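Local coordinates for 450aa long hypothetical fmu protein (Pyrococcus horikoshii, PDB 2YXL) that probably methylates cytosine in RNA at carbon 5, using S-adenosylmethionine as methyl donor, at residues I392-N397 / T428-P433; V92-A97 / D135-Y140; E324-E329 / A376-P381; A196-V201 / V218-K223. One frame throughout, in Å; residues are numbered along the deposited sequence.

How the contacts relate
Along the chain the order is contact 2, contact 4, contact 3, contact 1. None touches another. Contact 2 joins two helices of the all-helical N-terminal part. Contact 4 packs a helix on the four-stranded antiparallel sheet of the ferredoxin-like region. Contacts 3 and 1 both belong to the Rossmann-like methyltransferase part and its mixed sheet, with centres about 27 Å apart. Contacts 2 and 3 lie on opposite sides of the chain's centre, about 58 Å from centre to centre. Contacts 1 and 4 come nearest, about 9 Å between nearest atoms. The contacts thus lie in three structural regions: the helical part, the ferredoxin-like region and the methyltransferase part, where sinefungin is bound.

Contact 1: I392-N397 / T428-P433; sequences IFKEEN and TMRAWP
Arg430 reaches from strand 429-431 to the backbone of Ile392 and holds one carbonyl oxygen with both of its end nitrogens. The setting is the Rossmann-like methyltransferase fold. The loop 392-397 joins strand 383-389 to helix 398-407 and begins just after Cys390, the predicted nucleophile. NH1 of Arg430 lies 2.9 Å from O of Ile392, and NH2 of Arg430 lies 3.1 Å from the same oxygen. Both bonds are bent, with angles at the hydrogens of 147° and 136°. The two donors stand above one face of the carbonyl plane, while the oxygen lies in the guanidinium plane. The arginine chain is extended from CG to NE, and NE makes a salt bridge with Glu398. A methionine in place of Arg430 would probably leave the buried Ile392 carbonyl without both donors and Glu398 without this countercharge. The looser side is at Lys394. It is partly exposed and its chain leads away, with CG of Lys394 staying 4.3 Å from NH2 of Arg430. The packed part is the buried Arg430 grip together with Ile392 against Trp432. These two cross at about a right angle, and CG2 of Ile392 touches CZ3 of Trp432 at 3.5 Å.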
loop_
_atom_site.group_PDB
_atom_site.type_symbol
_atom_site.label_atom_id
_atom_site.label_comp_id
_atom_site.label_asym_id
_atom_site.label_seq_id
_atom_site.Cartn_x
_atom_site.Cartn_y
_atom_site.Cartn_z
ATOM N N ILE A 392 -1.975 12.167 -0.275
ATOM C CA ILE A 392 -1.278 13.414 -0.587
ATOM C C ILE A 392 -2.237 14.579 -0.834
ATOM O O ILE A 392 -1.801 15.718 -1.007
ATOM C CB ILE A 392 -0.326 13.260 -1.796
ATOM C CG1 ILE A 392 -1.084 12.738 -3.020
ATOM C CG2 ILE A 392 0.860 12.357 -1.425
ATOM C CD1 ILE A 392 -0.461 13.118 -4.351
ATOM N N PHE A 393 -3.536 14.288 -0.840
ATOM C CA PHE A 393 -4.551 15.290 -1.148
ATOM C C PHE A 393 -4.846 16.202 0.035
ATOM O O PHE A 393 -5.010 15.737 1.167
ATOM C CB PHE A 393 -5.845 14.624 -1.627
ATOM C CG PHE A 393 -5.680 13.778 -2.861
ATOM C CD1 PHE A 393 -6.149 12.467 -2.884
ATOM C CD2 PHE A 393 -5.061 14.288 -4.001
ATOM C CE1 PHE A 393 -6.013 11.674 -4.025
ATOM C CE2 PHE A 393 -4.915 13.502 -5.145
ATOM C CZ PHE A 393 -5.395 12.193 -5.155
ATOM N N LYS A 394 -4.919 17.502 -0.239
ATOM C CA LYS A 394 -5.244 18.498 0.781
ATOM C C LYS A 394 -6.632 18.271 1.377
ATOM O O LYS A 394 -6.836 18.505 2.567
ATOM C CB LYS A 394 -5.141 19.917 0.210
ATOM C CG LYS A 394 -3.715 20.387 -0.041
ATOM C CD LYS A 394 -3.691 21.658 -0.874
ATOM C CE LYS A 394 -2.272 22.017 -1.287
ATOM N NZ LYS A 394 -2.242 23.155 -2.250
ATOM N N GLU A 395 -7.564 17.801 0.546
ATOM C CA GLU A 395 -8.948 17.524 0.962
ATOM C C GLU A 395 -9.066 16.558 2.139
ATOM O O GLU A 395 -9.970 16.689 2.964
ATOM C CB GLU A 395 -9.770 16.994 -0.215
ATOM C CG GLU A 395 -10.519 18.064 -1.007
ATOM C CD GLU A 395 -9.605 18.993 -1.799
ATOM O OE1 GLU A 395 -10.051 20.114 -2.122
ATOM O OE2 GLU A 395 -8.452 18.608 -2.102
ATOM N N GLU A 396 -8.153 15.593 2.205
ATOM C CA GLU A 396 -8.153 14.593 3.265
ATOM C C GLU A 396 -7.286 15.016 4.443
ATOM O O GLU A 396 -7.361 14.428 5.523
ATOM C CB GLU A 396 -7.650 13.261 2.720
ATOM C CG GLU A 396 -8.648 12.527 1.856
ATOM C CD GLU A 396 -8.004 11.392 1.095
ATOM O OE1 GLU A 396 -8.024 10.253 1.603
ATOM O OE2 GLU A 396 -7.462 11.642 -0.004
ATOM N N ASN A 397 -6.471 16.045 4.225
ATOM C CA ASN A 397 -5.434 16.429 5.168
ATOM C C ASN A 397 -5.619 17.821 5.777
ATOM O O ASN A 397 -6.326 17.968 6.778
ATOM C CB ASN A 397 -4.057 16.292 4.509
ATOM C CG ASN A 397 -3.750 14.865 4.080
ATOM O OD1 ASN A 397 -3.089 14.642 3.068
ATOM N ND2 ASN A 397 -4.225 13.894 4.852
ATOM N N THR A 428 1.717 21.140 10.878
ATOM C CA THR A 428 1.485 19.812 10.319
ATOM C C THR A 428 2.704 19.351 9.527
ATOM O O THR A 428 3.508 20.167 9.072
ATOM C CB THR A 428 0.223 19.759 9.410
ATOM O OG1 THR A 428 0.414 20.574 8.246
ATOM C CG2 THR A 428 -1.019 20.217 10.171
ATOM N N MET A 429 2.823 18.039 9.357
ATOM C CA MET A 429 3.995 17.450 8.731
ATOM C C MET A 429 3.605 16.543 7.572
ATOM O O MET A 429 2.602 15.833 7.643
ATOM C CB MET A 429 4.803 16.676 9.773
ATOM C CG MET A 429 6.157 16.174 9.298
ATOM S SD MET A 429 7.202 15.640 10.665
ATOM C CE MET A 429 6.305 14.215 11.282
ATOM N N ARG A 430 4.401 16.583 6.507
ATOM C CA ARG A 430 4.200 15.718 5.350
ATOM C C ARG A 430 5.475 14.970 4.963
ATOM O O ARG A 430 6.574 15.531 5.005
ATOM C CB ARG A 430 3.690 16.519 4.151
ATOM C CG ARG A 430 2.203 16.815 4.175
ATOM C CD ARG A 430 1.794 17.564 2.920
ATOM N NE ARG A 430 0.344 17.645 2.767
ATOM C CZ ARG A 430 -0.365 16.981 1.856
ATOM N NH1 ARG A 430 0.236 16.169 0.993
ATOM N NH2 ARG A 430 -1.682 17.136 1.802
ATOM N N ALA A 431 5.310 13.700 4.602
ATOM C CA ALA A 431 6.370 12.910 3.989
ATOM C C ALA A 431 6.070 12.774 2.504
ATOM O O ALA A 431 4.905 12.701 2.097
ATOM C CB ALA A 431 6.465 11.539 4.640
ATOM N N TRP A 432 7.129 12.759 1.701
ATOM C CA TRP A 432 7.014 12.640 0.253
ATOM C C TRP A 432 7.983 11.591 -0.285
ATOM O O TRP A 432 9.133 11.529 0.160
ATOM C CB TRP A 432 7.296 13.985 -0.415
ATOM C CG TRP A 432 6.277 15.041 -0.126
ATOM C CD1 TRP A 432 6.371 16.040 0.802
ATOM C CD2 TRP A 432 5.011 15.216 -0.777
ATOM N NE1 TRP A 432 5.243 16.824 0.770
ATOM C CE2 TRP A 432 4.391 16.341 -0.189
ATOM C CE3 TRP A 432 4.338 14.529 -1.798
ATOM C CZ2 TRP A 432 3.129 16.797 -0.586
ATOM C CZ3 TRP A 432 3.086 14.984 -2.197
ATOM C CH2 TRP A 432 2.494 16.108 -1.590
ATOM N N PRO A 433 7.526 10.767 -1.248
ATOM C CA PRO A 433 8.375 9.738 -1.863
ATOM C C PRO A 433 9.653 10.296 -2.491
ATOM O O PRO A 433 10.726 9.728 -2.298
ATOM C CB PRO A 433 7.468 9.129 -2.941
ATOM C CG PRO A 433 6.080 9.426 -2.481
ATOM C CD PRO A 433 6.159 10.754 -1.807
#

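Contact 2: V92-A97 / D135-Y140; sequences VAVDIA and DKIFEY
Ile137 is the main bump of this contact, and it sits over the small residues of the facing helix. Its CG2 methyl drops into a shallow hollow on segment 92-97. The floor of the hollow is backbone: CG2 of Ile137 is 3.9 Å from O of Ala93 and 4.0 Å from CA of Val94. One wall is CB of Ala97, also 4.0 Å from CG2 of Ile137. Another wall is Val94, whose side chain crosses that of Ile137 at about a right angle. CG2 of Ile137 stands anti to the backbone N, and CG1 takes the place beside that N. CD1 of Ile137 then lies 4.4 Å from CB of Ala93, near the start of segment 92-97.

The contact joins helix 84-99 to the end of helix 124-138. Both belong to the all-helical N-terminal part of the protein, probably the counterpart of the NusB-like domain of bacterial RsmB. Helix 47-75 adds Val70, which touches Val94.

The same methyl of Ala97 is in turn a bump against Phe138, standing over one face of its ring. This is a CH-pi contact, with CB of Ala97 4.1 Å from the ring centroid and 28° off the ring normal. The methyl is therefore displaced from the middle of the ring and comes closest to CE2 of Phe138, at 3.7 Å. The short side chain of Ala97 fits a distance of 5.8 Å between CA of Ala97 and CA of Phe138. Pro102 and residues Ile107 and Leu110 of helix 104-121 also touch Phe138.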
loop_
_atom_site.group_PDB
_atom_site.type_symbol
_atom_site.label_atom_id
_atom_site.label_comp_id
_atom_site.label_asym_id
_atom_site.label_seq_id
_atom_site.Cartn_x
_atom_site.Cartn_y
_atom_site.Cartn_z
ATOM N N VAL A 92 -1.159 -9.217 -19.252
ATOM C CA VAL A 92 0.143 -9.861 -19.232
ATOM C C VAL A 92 0.774 -9.872 -20.632
ATOM O O VAL A 92 1.949 -9.514 -20.795
ATOM C CB VAL A 92 0.034 -11.296 -18.650
ATOM C CG1 VAL A 92 1.286 -12.118 -18.941
ATOM C CG2 VAL A 92 -0.240 -11.239 -17.149
ATOM N N ALA A 93 -0.019 -10.261 -21.632
ATOM C CA ALA A 93 0.463 -10.372 -23.011
ATOM C C ALA A 93 0.828 -9.019 -23.623
ATOM O O ALA A 93 1.861 -8.896 -24.281
ATOM C CB ALA A 93 -0.556 -11.102 -23.884
ATOM N N VAL A 94 -0.017 -8.015 -23.403
ATOM C CA VAL A 94 0.222 -6.664 -23.920
ATOM C C VAL A 94 1.480 -6.052 -23.296
ATOM O O VAL A 94 2.292 -5.445 -23.995
ATOM C CB VAL A 94 -1.016 -5.739 -23.725
ATOM C CG1 VAL A 94 -0.659 -4.269 -23.962
ATOM C CG2 VAL A 94 -2.155 -6.171 -24.650
ATOM N N ASP A 95 1.644 -6.239 -21.989
ATOM C CA ASP A 95 2.819 -5.736 -21.281
ATOM C C ASP A 95 4.111 -6.406 -21.751
ATOM O O ASP A 95 5.138 -5.742 -21.931
ATOM C CB ASP A 95 2.655 -5.930 -19.775
ATOM C CG ASP A 95 3.725 -5.224 -18.981
ATOM O OD1 ASP A 95 4.550 -5.915 -18.346
ATOM O OD2 ASP A 95 3.751 -3.976 -19.001
ATOM N N ILE A 96 4.053 -7.722 -21.943
ATOM C CA ILE A 96 5.213 -8.484 -22.389
ATOM C C ILE A 96 5.591 -8.110 -23.826
ATOM O O ILE A 96 6.769 -7.908 -24.128
ATOM C CB ILE A 96 5.014 -10.011 -22.186
ATOM C CG1 ILE A 96 5.232 -10.365 -20.710
ATOM C CG2 ILE A 96 5.969 -10.812 -23.054
ATOM C CD1 ILE A 96 4.830 -11.775 -20.322
ATOM N N ALA A 97 4.584 -7.986 -24.691
ATOM C CA ALA A 97 4.801 -7.646 -26.099
ATOM C C ALA A 97 5.320 -6.222 -26.308
ATOM O O ALA A 97 6.183 -5.995 -27.153
ATOM C CB ALA A 97 3.532 -7.872 -26.911
ATOM N N ASP A 135 -1.774 -12.656 -32.125
ATOM C CA ASP A 135 -1.082 -12.036 -33.255
ATOM C C ASP A 135 -1.335 -10.532 -33.370
ATOM O O ASP A 135 -0.407 -9.767 -33.641
ATOM C CB ASP A 135 -1.424 -12.747 -34.571
ATOM C CG ASP A 135 -0.571 -13.989 -34.814
ATOM O OD1 ASP A 135 -0.882 -14.744 -35.758
ATOM O OD2 ASP A 135 0.410 -14.213 -34.068
ATOM N N LYS A 136 -2.584 -10.117 -33.155
ATOM C CA LYS A 136 -2.953 -8.697 -33.155
ATOM C C LYS A 136 -2.152 -7.913 -32.114
ATOM O O LYS A 136 -1.695 -6.799 -32.380
ATOM C CB LYS A 136 -4.455 -8.525 -32.899
ATOM C CG LYS A 136 -5.362 -8.844 -34.091
ATOM C CD LYS A 136 -5.705 -7.594 -34.910
ATOM C CE LYS A 136 -4.828 -7.442 -36.157
ATOM N NZ LYS A 136 -5.218 -8.390 -37.245
ATOM N N ILE A 137 -1.984 -8.515 -30.938
ATOM C CA ILE A 137 -1.222 -7.926 -29.837
ATOM C C ILE A 137 0.260 -7.772 -30.200
ATOM O O ILE A 137 0.856 -6.721 -29.959
ATOM C CB ILE A 137 -1.402 -8.746 -28.529
ATOM C CG1 ILE A 137 -2.836 -8.585 -28.003
ATOM C CG2 ILE A 137 -0.386 -8.331 -27.465
ATOM C CD1 ILE A 137 -3.252 -9.616 -26.968
ATOM N N PHE A 138 0.843 -8.809 -30.794
ATOM C CA PHE A 138 2.256 -8.772 -31.174
ATOM C C PHE A 138 2.551 -7.889 -32.391
ATOM O O PHE A 138 3.701 -7.529 -32.633
ATOM C CB PHE A 138 2.815 -10.188 -31.349
ATOM C CG PHE A 138 3.142 -10.863 -30.048
ATOM C CD1 PHE A 138 2.252 -11.760 -29.472
ATOM C CD2 PHE A 138 4.336 -10.584 -29.386
ATOM C CE1 PHE A 138 2.543 -12.378 -28.260
ATOM C CE2 PHE A 138 4.637 -11.199 -28.171
ATOM C CZ PHE A 138 3.732 -12.098 -27.607
ATOM N N GLU A 139 1.506 -7.535 -33.134
ATOM C CA GLU A 139 1.632 -6.671 -34.305
ATOM C C GLU A 139 1.154 -5.239 -34.046
ATOM O O GLU A 139 1.204 -4.397 -34.947
ATOM C CB GLU A 139 0.859 -7.259 -35.486
ATOM C CG GLU A 139 1.488 -8.499 -36.105
ATOM C CD GLU A 139 0.521 -9.258 -36.996
ATOM O OE1 GLU A 139 -0.707 -9.148 -36.779
ATOM O OE2 GLU A 139 0.985 -9.972 -37.910
ATOM N N TYR A 140 0.697 -4.968 -32.825
ATOM C CA TYR A 140 0.143 -3.658 -32.479
ATOM C C TYR A 140 1.190 -2.547 -32.512
ATOM O O TYR A 140 2.237 -2.649 -31.867
ATOM C CB TYR A 140 -0.543 -3.696 -31.106
ATOM C CG TYR A 140 -0.917 -2.329 -30.573
ATOM C CD1 TYR A 140 -2.048 -1.662 -31.041
ATOM C CD2 TYR A 140 -0.135 -1.701 -29.607
ATOM C CE1 TYR A 140 -2.391 -0.403 -30.559
ATOM C CE2 TYR A 140 -0.468 -0.442 -29.118
ATOM C CZ TYR A 140 -1.596 0.200 -29.598
ATOM O OH TYR A 140 -1.925 1.444 -29.113
#

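Contact 3: E324-E329 / A376-P381; sequences EIIGEE and ARLVKP
Glu328 and Arg377 meet obliquely, with carboxylate and guanidinium planes 65° apart. The contact lies in the Rossmann-like methyltransferase fold. It joins the loop before strand 331-337 to the turn after helix 361-376 and the short strand 379-380. OE1 of Glu328 is 3.7 Å from NE of Arg377 and lies well out of the guanidinium plane. This is a long salt bridge between charges, with no N-H aimed at the oxygen. Both chains are bent to bring the groups together: Glu328 at chi2 (82°) and Arg377 at chi3 (70°).

Ile326 and Leu378 cross at about a right angle on the more buried side. CD1 of Ile326 meets CD2 of Leu378 at 3.8 Å. Ile326 also touches Tyr288 and Phe290 of strand 286-290 and Val264 of strand 262-265, so it faces the sheet.

Glu329 runs extended beyond CG and crosses Pro381 at about a right angle. Its OE1 makes a salt bridge with Lys448, which also bonds to O of Val379. Backbone hydrogen bonds of Leu378 and Lys380 with Ala331 tie the segment to strand 331-337. CA of Leu378 points its hydrogen at O of Glu328, with 3.2 Å from CA to O.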
loop_
_atom_site.group_PDB
_atom_site.type_symbol
_atom_site.label_atom_id
_atom_site.label_comp_id
_atom_site.label_asym_id
_atom_site.label_seq_id
_atom_site.Cartn_x
_atom_site.Cartn_y
_atom_site.Cartn_z
ATOM N N GLU A 324 -19.775 6.362 24.187
ATOM C CA GLU A 324 -20.834 5.377 24.501
ATOM C C GLU A 324 -20.613 3.953 23.952
ATOM O O GLU A 324 -21.560 3.257 23.577
ATOM C CB GLU A 324 -22.274 5.908 24.264
ATOM C CG GLU A 324 -22.490 6.920 23.130
ATOM C CD GLU A 324 -22.667 6.279 21.759
ATOM O OE1 GLU A 324 -22.857 5.046 21.678
ATOM O OE2 GLU A 324 -22.613 7.018 20.754
ATOM N N ILE A 325 -19.345 3.544 23.920
ATOM C CA ILE A 325 -18.952 2.142 23.764
ATOM C C ILE A 325 -17.858 1.867 24.793
ATOM O O ILE A 325 -17.890 0.853 25.495
ATOM C CB ILE A 325 -18.437 1.810 22.330
ATOM C CG1 ILE A 325 -19.571 1.874 21.289
ATOM C CG2 ILE A 325 -17.717 0.452 22.292
ATOM C CD1 ILE A 325 -20.643 0.783 21.401
ATOM N N ILE A 326 -16.902 2.789 24.880
ATOM C CA ILE A 326 -15.796 2.694 25.833
ATOM C C ILE A 326 -15.795 3.863 26.821
ATOM O O ILE A 326 -15.129 3.810 27.857
ATOM C CB ILE A 326 -14.420 2.596 25.118
ATOM C CG1 ILE A 326 -14.222 3.766 24.145
ATOM C CG2 ILE A 326 -14.285 1.249 24.404
ATOM C CD1 ILE A 326 -12.776 4.014 23.753
ATOM N N GLY A 327 -16.547 4.912 26.492
ATOM C CA GLY A 327 -16.669 6.086 27.353
ATOM C C GLY A 327 -16.456 7.393 26.616
ATOM O O GLY A 327 -16.035 7.400 25.458
ATOM N N GLU A 328 -16.750 8.501 27.295
ATOM C CA GLU A 328 -16.564 9.838 26.734
ATOM C C GLU A 328 -15.079 10.218 26.762
ATOM O O GLU A 328 -14.305 9.729 25.942
ATOM C CB GLU A 328 -17.422 10.865 27.484
ATOM C CG GLU A 328 -17.773 12.115 26.675
ATOM C CD GLU A 328 -18.966 11.921 25.749
ATOM O OE1 GLU A 328 -18.990 12.555 24.674
ATOM O OE2 GLU A 328 -19.884 11.143 26.092
ATOM N N GLU A 329 -14.683 11.071 27.705
ATOM C CA GLU A 329 -13.292 11.510 27.824
ATOM C C GLU A 329 -12.463 10.483 28.598
ATOM O O GLU A 329 -12.124 10.689 29.766
ATOM C CB GLU A 329 -13.213 12.890 28.487
ATOM C CG GLU A 329 -13.846 14.019 27.678
ATOM C CD GLU A 329 -13.782 15.365 28.380
ATOM O OE1 GLU A 329 -13.551 16.382 27.694
ATOM O OE2 GLU A 329 -13.962 15.414 29.617
ATOM N N ALA A 376 -12.270 13.383 18.809
ATOM C CA ALA A 376 -12.247 14.566 19.673
ATOM C C ALA A 376 -12.870 14.302 21.033
ATOM O O ALA A 376 -12.304 14.665 22.065
ATOM C CB ALA A 376 -12.957 15.728 18.998
ATOM N N ARG A 377 -14.030 13.654 21.019
ATOM C CA ARG A 377 -14.814 13.420 22.229
ATOM C C ARG A 377 -14.240 12.309 23.118
ATOM O O ARG A 377 -14.664 12.151 24.264
ATOM C CB ARG A 377 -16.278 13.150 21.860
ATOM C CG ARG A 377 -17.020 14.388 21.353
ATOM C CD ARG A 377 -18.187 14.054 20.425
ATOM N NE ARG A 377 -19.308 13.418 21.118
ATOM C CZ ARG A 377 -19.866 12.264 20.756
ATOM N NH1 ARG A 377 -19.425 11.605 19.690
ATOM N NH2 ARG A 377 -20.878 11.772 21.457
ATOM N N LEU A 378 -13.272 11.558 22.591
ATOM C CA LEU A 378 -12.592 10.505 23.352
ATOM C C LEU A 378 -11.398 11.025 24.157
ATOM O O LEU A 378 -10.991 10.410 25.147
ATOM C CB LEU A 378 -12.138 9.368 22.431
ATOM C CG LEU A 378 -13.180 8.434 21.810
ATOM C CD1 LEU A 378 -12.522 7.587 20.736
ATOM C CD2 LEU A 378 -13.841 7.546 22.849
ATOM N N VAL A 379 -10.854 12.163 23.731
ATOM C CA VAL A 379 -9.639 12.731 24.317
ATOM C C VAL A 379 -9.902 13.392 25.671
ATOM O O VAL A 379 -10.848 14.167 25.817
ATOM C CB VAL A 379 -8.986 13.769 23.363
ATOM C CG1 VAL A 379 -7.606 14.166 23.855
ATOM C CG2 VAL A 379 -8.885 13.220 21.952
ATOM N N LYS A 380 -9.056 13.071 26.650
ATOM C CA LYS A 380 -9.054 13.733 27.956
ATOM C C LYS A 380 -8.588 15.187 27.810
ATOM O O LYS A 380 -7.868 15.505 26.863
ATOM C CB LYS A 380 -8.128 12.994 28.929
ATOM C CG LYS A 380 -8.584 11.598 29.314
ATOM C CD LYS A 380 -7.590 10.950 30.260
ATOM C CE LYS A 380 -7.982 9.519 30.585
ATOM N NZ LYS A 380 -7.072 8.908 31.593
ATOM N N PRO A 381 -9.004 16.076 28.738
ATOM C CA PRO A 381 -8.551 17.475 28.722
ATOM C C PRO A 381 -7.042 17.647 28.492
ATOM O O PRO A 381 -6.639 18.485 27.684
ATOM C CB PRO A 381 -8.948 17.980 30.108
ATOM C CG PRO A 381 -10.163 17.197 30.438
ATOM C CD PRO A 381 -9.953 15.830 29.843
#

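Contact 4: A196-V201 / V218-K223; sequences ANVEEV and VPTILK
Val198 points from the first turn of helix 198-207 into the turn before strand 221-225. CB of Val198 lies 4.1 Å from O of Pro219. From there the side chain forks. CG1 stands anti to the backbone N (chi1 -176°) and spans two partners. CG1 of Val198 is 3.6 Å from O of Pro219 and also 3.9 Å from CD2 of Leu222. CG2 takes the place beside the backbone N. CG2 of Val198 lies 3.5 Å from O of Pro219 and then meets the methyl CG2 of Thr220 at 4.1 Å. The Pro219 oxygen thus has both valine methyls against it. Its polar need is met by NE of Arg214.

Val198 and Leu222 slide past each other in opposite directions. Leu222 gives one methyl to each valine: CD2 goes to Val198, and CD1 lies 3.9 Å from CG1 of Val201, one helical turn on. An alanine in place of Val198 would probably open a gap beside Leu222 CD2 and leave the Thr220 methyl without its partner.

A type I turn from Val218 to Ile221 places the Pro219 carbonyl against Val198, in the first turn of the helix. The whole belongs to the ferredoxin-like region. Strand 221-225 runs antiparallel between strands 212-214 and 186-191. Leu222 also touches Val212 and Arg214 of the first and Val191 of the second. Helix 198-207, which connects these two flanking strands, covers the Leu222 side of the sheet, while Ile221 points away from helix 198-207 and touches Ala249 of helix 246-255.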
loop_
_atom_site.group_PDB
_atom_site.type_symbol
_atom_site.label_atom_id
_atom_site.label_comp_id
_atom_site.label_asym_id
_atom_site.label_seq_id
_atom_site.Cartn_x
_atom_site.Cartn_y
_atom_site.Cartn_z
ATOM N N ALA A 196 12.708 -8.608 20.184
ATOM C CA ALA A 196 14.025 -8.684 19.538
ATOM C C ALA A 196 14.706 -7.316 19.498
ATOM O O ALA A 196 14.051 -6.291 19.689
ATOM C CB ALA A 196 13.888 -9.242 18.124
ATOM N N ASN A 197 16.015 -7.302 19.253
ATOM C CA ASN A 197 16.724 -6.047 18.992
ATOM C C ASN A 197 17.234 -5.965 17.551
ATOM O O ASN A 197 17.376 -6.988 16.877
ATOM C CB ASN A 197 17.850 -5.806 20.006
ATOM C CG ASN A 197 19.134 -6.510 19.635
ATOM O OD1 ASN A 197 19.302 -7.701 19.897
ATOM N ND2 ASN A 197 20.061 -5.771 19.034
ATOM N N VAL A 198 17.515 -4.744 17.100
ATOM C CA VAL A 198 17.802 -4.453 15.690
ATOM C C VAL A 198 18.980 -5.244 15.103
ATOM O O VAL A 198 18.822 -5.930 14.086
ATOM C CB VAL A 198 17.996 -2.934 15.450
ATOM C CG1 VAL A 198 18.200 -2.645 13.970
ATOM C CG2 VAL A 198 16.795 -2.155 15.971
ATOM N N GLU A 199 20.146 -5.151 15.742
ATOM C CA GLU A 199 21.364 -5.794 15.237
ATOM C C GLU A 199 21.217 -7.310 15.105
ATOM O O GLU A 199 21.693 -7.905 14.134
ATOM C CB GLU A 199 22.577 -5.447 16.112
ATOM C CG GLU A 199 23.126 -4.027 15.921
ATOM C CD GLU A 199 23.624 -3.752 14.505
ATOM O OE1 GLU A 199 23.327 -2.657 13.978
ATOM O OE2 GLU A 199 24.305 -4.623 13.916
ATOM N N GLU A 200 20.557 -7.920 16.087
ATOM C CA GLU A 200 20.255 -9.350 16.078
ATOM C C GLU A 200 19.437 -9.726 14.840
ATOM O O GLU A 200 19.717 -10.736 14.187
ATOM C CB GLU A 200 19.510 -9.726 17.364
ATOM C CG GLU A 200 18.901 -11.125 17.396
ATOM C CD GLU A 200 17.641 -11.197 18.253
ATOM O OE1 GLU A 200 17.323 -12.297 18.753
ATOM O OE2 GLU A 200 16.965 -10.156 18.424
ATOM N N VAL A 201 18.437 -8.902 14.521
ATOM C CA VAL A 201 17.605 -9.090 13.331
ATOM C C VAL A 201 18.417 -8.886 12.048
ATOM O O VAL A 201 18.352 -9.711 11.135
ATOM C CB VAL A 201 16.356 -8.164 13.352
ATOM C CG1 VAL A 201 15.647 -8.163 12.002
ATOM C CG2 VAL A 201 15.395 -8.584 14.456
ATOM N N VAL A 218 14.207 6.448 11.780
ATOM C CA VAL A 218 13.765 5.556 12.852
ATOM C C VAL A 218 14.541 4.228 12.785
ATOM O O VAL A 218 14.260 3.367 11.948
ATOM C CB VAL A 218 12.194 5.430 12.945
ATOM C CG1 VAL A 218 11.529 5.677 11.609
ATOM C CG2 VAL A 218 11.747 4.113 13.579
ATOM N N PRO A 219 15.555 4.089 13.659
ATOM C CA PRO A 219 16.518 2.984 13.667
ATOM C C PRO A 219 15.918 1.591 13.884
ATOM O O PRO A 219 16.647 0.596 13.816
ATOM C CB PRO A 219 17.460 3.351 14.821
ATOM C CG PRO A 219 17.293 4.821 14.998
ATOM C CD PRO A 219 15.848 5.062 14.726
ATOM N N THR A 220 14.612 1.514 14.136
ATOM C CA THR A 220 13.936 0.218 14.219
ATOM C C THR A 220 13.349 -0.200 12.869
ATOM O O THR A 220 12.850 -1.320 12.720
ATOM C CB THR A 220 12.843 0.188 15.309
ATOM O OG1 THR A 220 12.021 1.354 15.205
ATOM C CG2 THR A 220 13.467 0.131 16.689
ATOM N N ILE A 221 13.420 0.706 11.893
ATOM C CA ILE A 221 12.980 0.429 10.528
ATOM C C ILE A 221 14.151 -0.044 9.663
ATOM O O ILE A 221 15.225 0.569 9.653
ATOM C CB ILE A 221 12.276 1.665 9.887
ATOM C CG1 ILE A 221 10.902 1.911 10.534
ATOM C CG2 ILE A 221 12.152 1.523 8.362
ATOM C CD1 ILE A 221 9.815 0.896 10.159
ATOM N N LEU A 222 13.936 -1.144 8.949
ATOM C CA LEU A 222 14.936 -1.681 8.039
ATOM C C LEU A 222 14.372 -1.794 6.640
ATOM O O LEU A 222 13.236 -2.234 6.450
ATOM C CB LEU A 222 15.416 -3.062 8.502
ATOM C CG LEU A 222 15.888 -3.263 9.945
ATOM C CD1 LEU A 222 16.060 -4.745 10.219
ATOM C CD2 LEU A 222 17.177 -2.498 10.233
ATOM N N LYS A 223 15.168 -1.392 5.658
ATOM C CA LYS A 223 14.835 -1.657 4.267
ATOM C C LYS A 223 15.608 -2.891 3.816
ATOM O O LYS A 223 16.831 -2.953 3.953
ATOM C CB LYS A 223 15.117 -0.439 3.386
ATOM C CG LYS A 223 14.205 0.749 3.701
ATOM C CD LYS A 223 14.573 2.005 2.908
ATOM C CE LYS A 223 13.524 3.121 3.101
ATOM N NZ LYS A 223 13.554 3.753 4.468
#